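Side-chain contacts in conjugal transfer protein (PDB 5I97), which probably serves as a VirB8-like inner-membrane component of the type IV secretion channel that moves DNA between bacteria in plasmid conjugation: residues A[27-32]-A[132-137]; A[35-40]-A[128-133]; A[53-58]-A[144-149]. All coordinates share one frame; numbering follows the deposited sequence.

Contact 1: residues A[27-32]-A[132-137]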
loop_
_atom_site.group_PDB
_atom_site.type_symbol
_atom_site.label_atom_id
_atom_site.label_comp_id
_atom_site.label_asym_id
_atom_site.label_seq_id
_atom_site.Cartn_x
_atom_site.Cartn_y
_atom_site.Cartn_z
ATOM N N ASP A 27 -5.745 -4.699 -28.623
ATOM C CA ASP A 27 -5.069 -5.312 -27.496
ATOM C C ASP A 27 -4.985 -4.421 -26.263
ATOM O O ASP A 27 -5.366 -4.837 -25.175
ATOM C CB ASP A 27 -3.652 -5.718 -27.889
ATOM C CG ASP A 27 -3.603 -7.048 -28.580
ATOM O OD1 ASP A 27 -4.675 -7.633 -28.819
ATOM O OD2 ASP A 27 -2.488 -7.512 -28.894
ATOM N N GLU A 28 -4.487 -3.206 -26.436
ATOM C CA GLU A 28 -4.158 -2.374 -25.297
ATOM C C GLU A 28 -5.378 -1.890 -24.533
ATOM O O GLU A 28 -5.373 -1.858 -23.295
ATOM C CB GLU A 28 -3.334 -1.175 -25.757
ATOM C CG GLU A 28 -2.032 -1.549 -26.449
ATOM C CD GLU A 28 -2.214 -1.881 -27.923
ATOM O OE1 GLU A 28 -3.241 -1.487 -28.520
ATOM O OE2 GLU A 28 -1.320 -2.542 -28.487
ATOM N N ILE A 29 -6.426 -1.547 -25.273
ATOM C CA ILE A 29 -7.663 -1.078 -24.682
ATOM C C ILE A 29 -8.448 -2.216 -24.041
ATOM O O ILE A 29 -8.956 -2.064 -22.931
ATOM C CB ILE A 29 -8.538 -0.369 -25.721
ATOM C CG1 ILE A 29 -7.791 0.827 -26.313
ATOM C CG2 ILE A 29 -9.852 0.058 -25.096
ATOM C CD1 ILE A 29 -8.553 1.554 -27.409
ATOM N N ASP A 30 -8.549 -3.343 -24.740
ATOM C CA ASP A 30 -9.208 -4.531 -24.208
ATOM C C ASP A 30 -8.564 -4.944 -22.885
ATOM O O ASP A 30 -9.250 -5.199 -21.906
ATOM C CB ASP A 30 -9.128 -5.697 -25.184
ATOM C CG ASP A 30 -10.080 -5.562 -26.339
ATOM O OD1 ASP A 30 -10.691 -4.490 -26.484
ATOM O OD2 ASP A 30 -10.211 -6.537 -27.107
ATOM N N LYS A 31 -7.235 -5.003 -22.883
ATOM C CA LYS A 31 -6.490 -5.409 -21.710
ATOM C C LYS A 31 -6.754 -4.447 -20.556
ATOM O O LYS A 31 -6.829 -4.860 -19.407
ATOM C CB LYS A 31 -4.994 -5.489 -22.032
ATOM C CG LYS A 31 -4.108 -5.796 -20.839
ATOM C CD LYS A 31 -2.631 -5.678 -21.181
ATOM C CE LYS A 31 -1.761 -5.874 -19.943
ATOM N NZ LYS A 31 -0.312 -5.718 -20.257
ATOM N N PHE A 32 -6.942 -3.170 -20.863
ATOM C CA PHE A 32 -7.211 -2.199 -19.814
ATOM C C PHE A 32 -8.509 -2.496 -19.072
ATOM O O PHE A 32 -8.511 -2.587 -17.852
ATOM C CB PHE A 32 -7.280 -0.780 -20.367
ATOM C CG PHE A 32 -7.788 0.220 -19.365
ATOM C CD1 PHE A 32 -7.011 0.590 -18.278
ATOM C CD2 PHE A 32 -9.068 0.746 -19.476
ATOM C CE1 PHE A 32 -7.483 1.491 -17.347
ATOM C CE2 PHE A 32 -9.551 1.643 -18.542
ATOM C CZ PHE A 32 -8.758 2.020 -17.478
ATOM N N TYR A 132 -16.071 -11.180 -23.168
ATOM C CA TYR A 132 -16.332 -9.752 -23.176
ATOM C C TYR A 132 -16.772 -9.223 -24.544
ATOM O O TYR A 132 -16.693 -9.913 -25.558
ATOM C CB TYR A 132 -15.100 -8.988 -22.700
ATOM C CG TYR A 132 -13.940 -9.030 -23.654
ATOM C CD1 TYR A 132 -13.072 -10.103 -23.666
ATOM C CD2 TYR A 132 -13.715 -7.995 -24.551
ATOM C CE1 TYR A 132 -12.014 -10.147 -24.542
ATOM C CE2 TYR A 132 -12.666 -8.029 -25.423
ATOM C CZ TYR A 132 -11.817 -9.104 -25.418
ATOM O OH TYR A 132 -10.753 -9.140 -26.292
ATOM N N GLU A 133 -17.382 -8.042 -24.508
ATOM C CA GLU A 133 -17.891 -7.358 -25.691
ATOM C C GLU A 133 -18.128 -5.891 -25.348
ATOM O O GLU A 133 -18.171 -5.531 -24.172
ATOM C CB GLU A 133 -19.190 -8.007 -26.172
ATOM C CG GLU A 133 -20.317 -7.967 -25.153
ATOM C CD GLU A 133 -21.608 -8.552 -25.689
ATOM O OE1 GLU A 133 -21.545 -9.395 -26.609
ATOM O OE2 GLU A 133 -22.688 -8.168 -25.192
ATOM N N TYR A 134 -18.294 -5.043 -26.359
ATOM C CA TYR A 134 -18.653 -3.659 -26.100
ATOM C C TYR A 134 -20.056 -3.420 -26.641
ATOM O O TYR A 134 -20.384 -3.857 -27.740
ATOM C CB TYR A 134 -17.639 -2.706 -26.711
ATOM C CG TYR A 134 -16.230 -2.834 -26.161
ATOM C CD1 TYR A 134 -15.384 -3.845 -26.594
ATOM C CD2 TYR A 134 -15.728 -1.908 -25.264
ATOM C CE1 TYR A 134 -14.092 -3.944 -26.124
ATOM C CE2 TYR A 134 -14.435 -1.999 -24.789
ATOM C CZ TYR A 134 -13.618 -3.018 -25.229
ATOM O OH TYR A 134 -12.325 -3.123 -24.766
ATOM N N LYS A 135 -20.889 -2.749 -25.854
ATOM C CA LYS A 135 -22.248 -2.424 -26.265
ATOM C C LYS A 135 -22.591 -0.967 -26.057
ATOM O O LYS A 135 -22.434 -0.435 -24.962
ATOM C CB LYS A 135 -23.262 -3.271 -25.495
ATOM C CG LYS A 135 -23.245 -4.752 -25.784
ATOM C CD LYS A 135 -23.839 -5.045 -27.153
ATOM C CE LYS A 135 -23.954 -6.540 -27.414
ATOM N NZ LYS A 135 -24.430 -6.838 -28.796
ATOM N N SER A 136 -23.034 -0.314 -27.119
ATOM C CA SER A 136 -23.686 0.972 -26.960
ATOM C C SER A 136 -25.070 0.751 -26.358
ATOM O O SER A 136 -25.939 0.129 -26.984
ATOM C CB SER A 136 -23.802 1.693 -28.298
ATOM O OG SER A 136 -24.704 1.008 -29.148
ATOM N N LEU A 137 -25.278 1.239 -25.143
ATOM C CA LEU A 137 -26.600 1.175 -24.553
ATOM C C LEU A 137 -26.962 2.540 -24.019
ATOM O O LEU A 137 -26.104 3.422 -23.935
ATOM C CB LEU A 137 -26.660 0.140 -23.433
ATOM C CG LEU A 137 -26.357 -1.314 -23.791
ATOM C CD1 LEU A 137 -25.968 -2.061 -22.546
ATOM C CD2 LEU A 137 -27.537 -1.984 -24.493
#
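Tyr132 and Tyr134, at the end of strand 124-134, both hold the carboxylate of Asp30 on helix 27-42. This is the VirB8 fold, of the NTF2-like clan, in which helix 27-42 lies across an antiparallel sheet. The strand points at 111° to the helix segment, and the axes of helix 27-32 and strand 132-134 come no closer than 10.8 Å. The two tyrosine side chains span the gap.

Tyr132 comes first. Its CG lies between the backbone N and the carbonyl carbon, and the ring reaches out to the helix. Its OH donates to Asp30 OD2 at 2.8 Å. The ring plane stands at 78° to the carboxylate, and OD2 sits at the ring edge.

Tyr134, two residues on, directs its ring to the same helix. Its OH donates to Asp30 OD1 at 2.7 Å. Here the ring is turned more nearly parallel to the carboxylate, the two planes 30° apart. The rings of Tyr25 and Phe151 pack against that of Tyr134 in edge-to-face fashion. The hydroxyl also touches Ile29, whose CG2 is 4.0 Å from Tyr134 OH.

Asp30 is buried, and each of its oxygens has a second partner. Ser24 OG bonds to OD2, and the backbone N of Tyr25 bonds to OD1. Four bonds thus fix the rotation of the carboxylate. They probably stabilise its negative charge as well. Neither hydroxyl lies in the carboxylate plane: both meet their oxygens from the same side of it, Tyr134 OH at Asp30 OD1 and Tyr132 OH at Asp30 OD2.

Contact 2: residues A[35-40]-A[128-133]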
loop_
_atom_site.group_PDB
_atom_site.type_symbol
_atom_site.label_atom_id
_atom_site.label_comp_id
_atom_site.label_asym_id
_atom_site.label_seq_id
_atom_site.Cartn_x
_atom_site.Cartn_y
_atom_site.Cartn_z
ATOM N N THR A 35 -8.468 -5.970 -17.161
ATOM C CA THR A 35 -7.708 -5.962 -15.929
ATOM C C THR A 35 -8.416 -5.092 -14.880
ATOM O O THR A 35 -8.393 -5.413 -13.699
ATOM C CB THR A 35 -6.235 -5.492 -16.131
ATOM O OG1 THR A 35 -6.207 -4.237 -16.807
ATOM C CG2 THR A 35 -5.446 -6.503 -16.937
ATOM N N GLN A 36 -9.031 -3.994 -15.313
ATOM C CA GLN A 36 -9.815 -3.144 -14.414
ATOM C C GLN A 36 -10.957 -3.910 -13.792
ATOM O O GLN A 36 -11.263 -3.748 -12.621
ATOM C CB GLN A 36 -10.398 -1.944 -15.165
ATOM C CG GLN A 36 -9.415 -0.857 -15.466
ATOM C CD GLN A 36 -8.973 -0.160 -14.220
ATOM O OE1 GLN A 36 -7.816 -0.247 -13.834
ATOM N NE2 GLN A 36 -9.891 0.559 -13.585
ATOM N N TYR A 37 -11.581 -4.754 -14.592
ATOM C CA TYR A 37 -12.713 -5.524 -14.135
ATOM C C TYR A 37 -12.270 -6.494 -13.051
ATOM O O TYR A 37 -12.903 -6.578 -12.005
ATOM C CB TYR A 37 -13.367 -6.259 -15.297
ATOM C CG TYR A 37 -14.629 -6.998 -14.939
ATOM C CD1 TYR A 37 -15.865 -6.367 -14.976
ATOM C CD2 TYR A 37 -14.589 -8.333 -14.554
ATOM C CE1 TYR A 37 -17.029 -7.048 -14.653
ATOM C CE2 TYR A 37 -15.744 -9.021 -14.235
ATOM C CZ TYR A 37 -16.961 -8.376 -14.283
ATOM O OH TYR A 37 -18.103 -9.064 -13.959
ATOM N N VAL A 38 -11.192 -7.222 -13.314
ATOM C CA VAL A 38 -10.666 -8.173 -12.354
ATOM C C VAL A 38 -10.234 -7.469 -11.078
ATOM O O VAL A 38 -10.486 -7.941 -9.983
ATOM C CB VAL A 38 -9.483 -8.958 -12.933
ATOM C CG1 VAL A 38 -8.777 -9.770 -11.836
ATOM C CG2 VAL A 38 -9.944 -9.840 -14.074
ATOM N N ILE A 39 -9.585 -6.327 -11.218
ATOM C CA ILE A 39 -9.160 -5.583 -10.052
ATOM C C ILE A 39 -10.355 -5.108 -9.221
ATOM O O ILE A 39 -10.341 -5.219 -7.998
ATOM C CB ILE A 39 -8.273 -4.409 -10.459
ATOM C CG1 ILE A 39 -6.914 -4.934 -10.925
ATOM C CG2 ILE A 39 -8.053 -3.475 -9.295
ATOM C CD1 ILE A 39 -6.046 -3.894 -11.594
ATOM N N HIS A 40 -11.394 -4.600 -9.885
ATOM C CA HIS A 40 -12.586 -4.133 -9.194
ATOM C C HIS A 40 -13.297 -5.280 -8.487
ATOM O O HIS A 40 -13.800 -5.116 -7.380
ATOM C CB HIS A 40 -13.570 -3.481 -10.168
ATOM C CG HIS A 40 -13.255 -2.063 -10.525
ATOM N ND1 HIS A 40 -13.013 -1.087 -9.581
ATOM C CD2 HIS A 40 -13.167 -1.447 -11.729
ATOM C CE1 HIS A 40 -12.785 0.063 -10.188
ATOM N NE2 HIS A 40 -12.874 -0.128 -11.492
ATOM N N ALA A 128 -8.534 -16.353 -14.463
ATOM C CA ALA A 128 -9.856 -15.863 -14.820
ATOM C C ALA A 128 -10.110 -16.025 -16.318
ATOM O O ALA A 128 -9.403 -15.442 -17.142
ATOM C CB ALA A 128 -10.006 -14.412 -14.417
ATOM N N ILE A 129 -11.092 -16.856 -16.660
ATOM C CA ILE A 129 -11.533 -17.005 -18.047
ATOM C C ILE A 129 -12.735 -16.106 -18.307
ATOM O O ILE A 129 -13.795 -16.292 -17.726
ATOM C CB ILE A 129 -11.911 -18.457 -18.380
ATOM C CG1 ILE A 129 -10.785 -19.420 -17.990
ATOM C CG2 ILE A 129 -12.289 -18.585 -19.850
ATOM C CD1 ILE A 129 -9.493 -19.176 -18.715
ATOM N N MET A 130 -12.579 -15.137 -19.193
ATOM C CA MET A 130 -13.590 -14.103 -19.332
ATOM C C MET A 130 -14.128 -14.008 -20.748
ATOM O O MET A 130 -13.389 -14.167 -21.714
ATOM C CB MET A 130 -13.004 -12.757 -18.916
ATOM C CG MET A 130 -12.183 -12.811 -17.640
ATOM S SD MET A 130 -11.407 -11.242 -17.269
ATOM C CE MET A 130 -12.832 -10.162 -17.172
ATOM N N GLY A 131 -15.422 -13.742 -20.865
ATOM C CA GLY A 131 -16.018 -13.384 -22.138
ATOM C C GLY A 131 -16.336 -11.904 -22.089
ATOM O O GLY A 131 -16.769 -11.408 -21.056
ATOM N N TYR A 132 -16.071 -11.180 -23.168
ATOM C CA TYR A 132 -16.332 -9.752 -23.176
ATOM C C TYR A 132 -16.772 -9.223 -24.544
ATOM O O TYR A 132 -16.693 -9.913 -25.558
ATOM C CB TYR A 132 -15.100 -8.988 -22.700
ATOM C CG TYR A 132 -13.940 -9.030 -23.654
ATOM C CD1 TYR A 132 -13.072 -10.103 -23.666
ATOM C CD2 TYR A 132 -13.715 -7.995 -24.551
ATOM C CE1 TYR A 132 -12.014 -10.147 -24.542
ATOM C CE2 TYR A 132 -12.666 -8.029 -25.423
ATOM C CZ TYR A 132 -11.817 -9.104 -25.418
ATOM O OH TYR A 132 -10.753 -9.140 -26.292
ATOM N N GLU A 133 -17.382 -8.042 -24.508
ATOM C CA GLU A 133 -17.891 -7.358 -25.691
ATOM C C GLU A 133 -18.128 -5.891 -25.348
ATOM O O GLU A 133 -18.171 -5.531 -24.172
ATOM C CB GLU A 133 -19.190 -8.007 -26.172
ATOM C CG GLU A 133 -20.317 -7.967 -25.153
ATOM C CD GLU A 133 -21.608 -8.552 -25.689
ATOM O OE1 GLU A 133 -21.545 -9.395 -26.609
ATOM O OE2 GLU A 133 -22.688 -8.168 -25.192
#
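Met130, Val38 and Tyr37 make this contact, and all three are buried. Met130 belongs to strand 124-134. The other two are neighbours on helix 27-42. The methionine reaches from the sheet to the helix and touches both.

Met130 runs extended from CA to SD (chi2 175°). It then bends at the sulfur (chi3 58°), which turns the methyl group towards Tyr37. The end of the chain therefore meets one residue with its sulfur and the other with its methyl.

Val38 receives the sulfur. Its CG2 branch lies 3.8 Å from Met130 SD, and the two side chains meet at a slant. Val38 also packs on Phe108 of strand 103-114 and Ile92 of strand 86-98.

Tyr37 receives the methyl. Met130 CE is 3.6 Å from Tyr37 CD2, on the part of the ring near its root. The approach to the ring is oblique. The ring is held at its far end too, since its hydroxyl is hydrogen-bonded to Ser60 OG and Arg41 NH1. Tyr156 stacks edge-to-face with it, and Val153 touches both Tyr37 and Met130.

All the cross-contacts are apolar. The backbone of Met130 remains tied into the sheet by hydrogen bonding to Ala104. Such a helix-on-sheet core, with helix 27-42 packed on one face of the antiparallel sheet, is characteristic of the VirB8 periplasmic domain and of the NTF2-like fold.

Contact 3: residues A[53-58]-A[144-149]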
loop_
_atom_site.group_PDB
_atom_site.type_symbol
_atom_site.label_atom_id
_atom_site.label_comp_id
_atom_site.label_asym_id
_atom_site.label_seq_id
_atom_site.Cartn_x
_atom_site.Cartn_y
_atom_site.Cartn_z
ATOM N N TYR A 53 -18.118 -2.088 -6.580
ATOM C CA TYR A 53 -19.406 -2.750 -6.780
ATOM C C TYR A 53 -20.195 -2.118 -7.923
ATOM O O TYR A 53 -20.840 -2.802 -8.719
ATOM C CB TYR A 53 -20.220 -2.704 -5.489
ATOM C CG TYR A 53 -21.583 -3.328 -5.588
ATOM C CD1 TYR A 53 -21.762 -4.684 -5.359
ATOM C CD2 TYR A 53 -22.689 -2.568 -5.930
ATOM C CE1 TYR A 53 -23.006 -5.262 -5.437
ATOM C CE2 TYR A 53 -23.933 -3.137 -6.023
ATOM C CZ TYR A 53 -24.088 -4.485 -5.771
ATOM O OH TYR A 53 -25.337 -5.048 -5.873
ATOM N N THR A 54 -20.196 -0.797 -7.953
ATOM C CA THR A 54 -20.864 -0.068 -9.017
ATOM C C THR A 54 -20.197 -0.363 -10.352
ATOM O O THR A 54 -20.879 -0.633 -11.334
ATOM C CB THR A 54 -20.862 1.440 -8.744
ATOM O OG1 THR A 54 -21.640 1.693 -7.567
ATOM C CG2 THR A 54 -21.470 2.203 -9.906
ATOM N N ALA A 55 -18.868 -0.353 -10.371
ATOM C CA ALA A 55 -18.118 -0.595 -11.596
ATOM C C ALA A 55 -18.375 -1.980 -12.186
ATOM O O ALA A 55 -18.610 -2.106 -13.393
ATOM C CB ALA A 55 -16.636 -0.403 -11.345
ATOM N N VAL A 56 -18.328 -3.012 -11.352
ATOM C CA VAL A 56 -18.570 -4.370 -11.823
ATOM C C VAL A 56 -19.965 -4.509 -12.407
ATOM O O VAL A 56 -20.149 -5.171 -13.430
ATOM C CB VAL A 56 -18.389 -5.394 -10.697
ATOM C CG1 VAL A 56 -18.827 -6.781 -11.140
ATOM C CG2 VAL A 56 -16.950 -5.394 -10.225
ATOM N N GLY A 57 -20.935 -3.860 -11.768
ATOM C CA GLY A 57 -22.306 -3.871 -12.243
ATOM C C GLY A 57 -22.464 -3.258 -13.623
ATOM O O GLY A 57 -23.176 -3.792 -14.465
ATOM N N LEU A 58 -21.805 -2.129 -13.855
ATOM C CA LEU A 58 -21.898 -1.451 -15.142
ATOM C C LEU A 58 -21.156 -2.205 -16.239
ATOM O O LEU A 58 -21.471 -2.062 -17.406
ATOM C CB LEU A 58 -21.354 -0.025 -15.047
ATOM C CG LEU A 58 -22.086 0.924 -14.102
ATOM C CD1 LEU A 58 -21.363 2.254 -14.034
ATOM C CD2 LEU A 58 -23.523 1.119 -14.567
ATOM N N ARG A 144 -21.258 6.869 -17.929
ATOM C CA ARG A 144 -20.361 7.368 -18.965
ATOM C C ARG A 144 -18.970 7.688 -18.434
ATOM O O ARG A 144 -17.983 7.550 -19.145
ATOM C CB ARG A 144 -20.966 8.597 -19.638
ATOM C CG ARG A 144 -21.578 8.285 -21.002
ATOM C CD ARG A 144 -22.552 9.368 -21.447
ATOM N NE ARG A 144 -21.962 10.707 -21.470
ATOM C CZ ARG A 144 -20.863 11.054 -22.141
ATOM N NH1 ARG A 144 -20.213 10.172 -22.891
ATOM N NH2 ARG A 144 -20.422 12.303 -22.081
ATOM N N TYR A 145 -18.901 8.094 -17.175
ATOM C CA TYR A 145 -17.651 8.495 -16.547
ATOM C C TYR A 145 -16.922 7.278 -15.986
ATOM O O TYR A 145 -15.806 7.383 -15.495
ATOM C CB TYR A 145 -17.958 9.511 -15.439
ATOM C CG TYR A 145 -16.801 10.074 -14.627
ATOM C CD1 TYR A 145 -16.090 11.188 -15.059
ATOM C CD2 TYR A 145 -16.469 9.529 -13.394
ATOM C CE1 TYR A 145 -15.054 11.725 -14.292
ATOM C CE2 TYR A 145 -15.436 10.053 -12.630
ATOM C CZ TYR A 145 -14.737 11.152 -13.080
ATOM O OH TYR A 145 -13.709 11.667 -12.316
ATOM N N VAL A 146 -17.558 6.116 -16.093
ATOM C CA VAL A 146 -17.042 4.876 -15.521
ATOM C C VAL A 146 -16.817 3.838 -16.604
ATOM O O VAL A 146 -15.792 3.163 -16.623
ATOM C CB VAL A 146 -17.986 4.304 -14.442
ATOM C CG1 VAL A 146 -17.471 2.986 -13.933
ATOM C CG2 VAL A 146 -18.102 5.273 -13.292
ATOM N N ASN A 147 -17.786 3.719 -17.501
ATOM C CA ASN A 147 -17.749 2.733 -18.569
ATOM C C ASN A 147 -18.139 3.356 -19.912
ATOM O O ASN A 147 -19.149 2.980 -20.500
ATOM C CB ASN A 147 -18.700 1.587 -18.225
ATOM C CG ASN A 147 -18.485 0.372 -19.080
ATOM O OD1 ASN A 147 -17.400 0.158 -19.604
ATOM N ND2 ASN A 147 -19.530 -0.422 -19.250
ATOM N N PRO A 148 -17.306 4.281 -20.424
ATOM C CA PRO A 148 -17.645 5.106 -21.597
ATOM C C PRO A 148 -17.852 4.319 -22.880
ATOM O O PRO A 148 -18.673 4.710 -23.704
ATOM C CB PRO A 148 -16.435 6.027 -21.748
ATOM C CG PRO A 148 -15.662 5.902 -20.468
ATOM C CD PRO A 148 -15.933 4.529 -19.958
ATOM N N LEU A 149 -17.126 3.221 -23.042
ATOM C CA LEU A 149 -17.205 2.431 -24.261
ATOM C C LEU A 149 -18.218 1.299 -24.115
ATOM O O LEU A 149 -18.379 0.474 -25.007
ATOM C CB LEU A 149 -15.827 1.884 -24.620
ATOM C CG LEU A 149 -14.746 2.941 -24.853
ATOM C CD1 LEU A 149 -13.405 2.290 -25.159
ATOM C CD2 LEU A 149 -15.160 3.842 -26.010
#
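Leu58, Ala55 and Val146 make the apolar contacts. Leu58 is the last residue of helix 49-58. Val146 lies in the loop between helix 141-144 and strand 151-160. The side chains of Leu58 and Val146 cross at about a right angle. Leu58 CD1 rests 4.0 Å from Val146 CG1 and just as near its CB. Val146 CG1 is anti to the backbone N (chi1 177°). From there the same methyl also touches the helix one turn back, with Ala55 CB 4.3 Å from Val146 CG1. One branch of the valine thus touches two residues a turn apart on the same face of the helix.

A second group of close atoms lies at the helix end. Asn147 ND2 stands 3.1 Å from the backbone O of Leu58. ND2 is hydrogen-bonded to Phe151 O, at the start of the last strand. Asn147 is buried, and its CB is 4.4 Å from Leu58 CB. Its side chain also touches Met59, just past the helix.

The contact joins the end of helix 49-58 to the loop that leads into the final strand. A connection of this sort, between the helical layer and a loop at the sheet margin, fits the helix-and-sheet architecture of the VirB8 domain.

In the fold
The three contacts lie in one VirB8-family domain. Contacts 1 and 2 share helix 27-42 and strand 124-134, and their centres are about 10 Å apart. Contact 2 is near the middle of the chain, about 5 Å from its centre, and contact 1 lies further out. The centre of contact 3 lies about 12 Å from that of contact 1 and about 13 Å from that of contact 2. Contact 3 uses the next helix, 49-58. Its first segment follows those of contacts 1 and 2, and its second segment follows theirs. His40 packs on Ala55, and Tyr134 on Leu149, which links the sites. Together they tie the N-terminal helices to the C-terminal part of the domain.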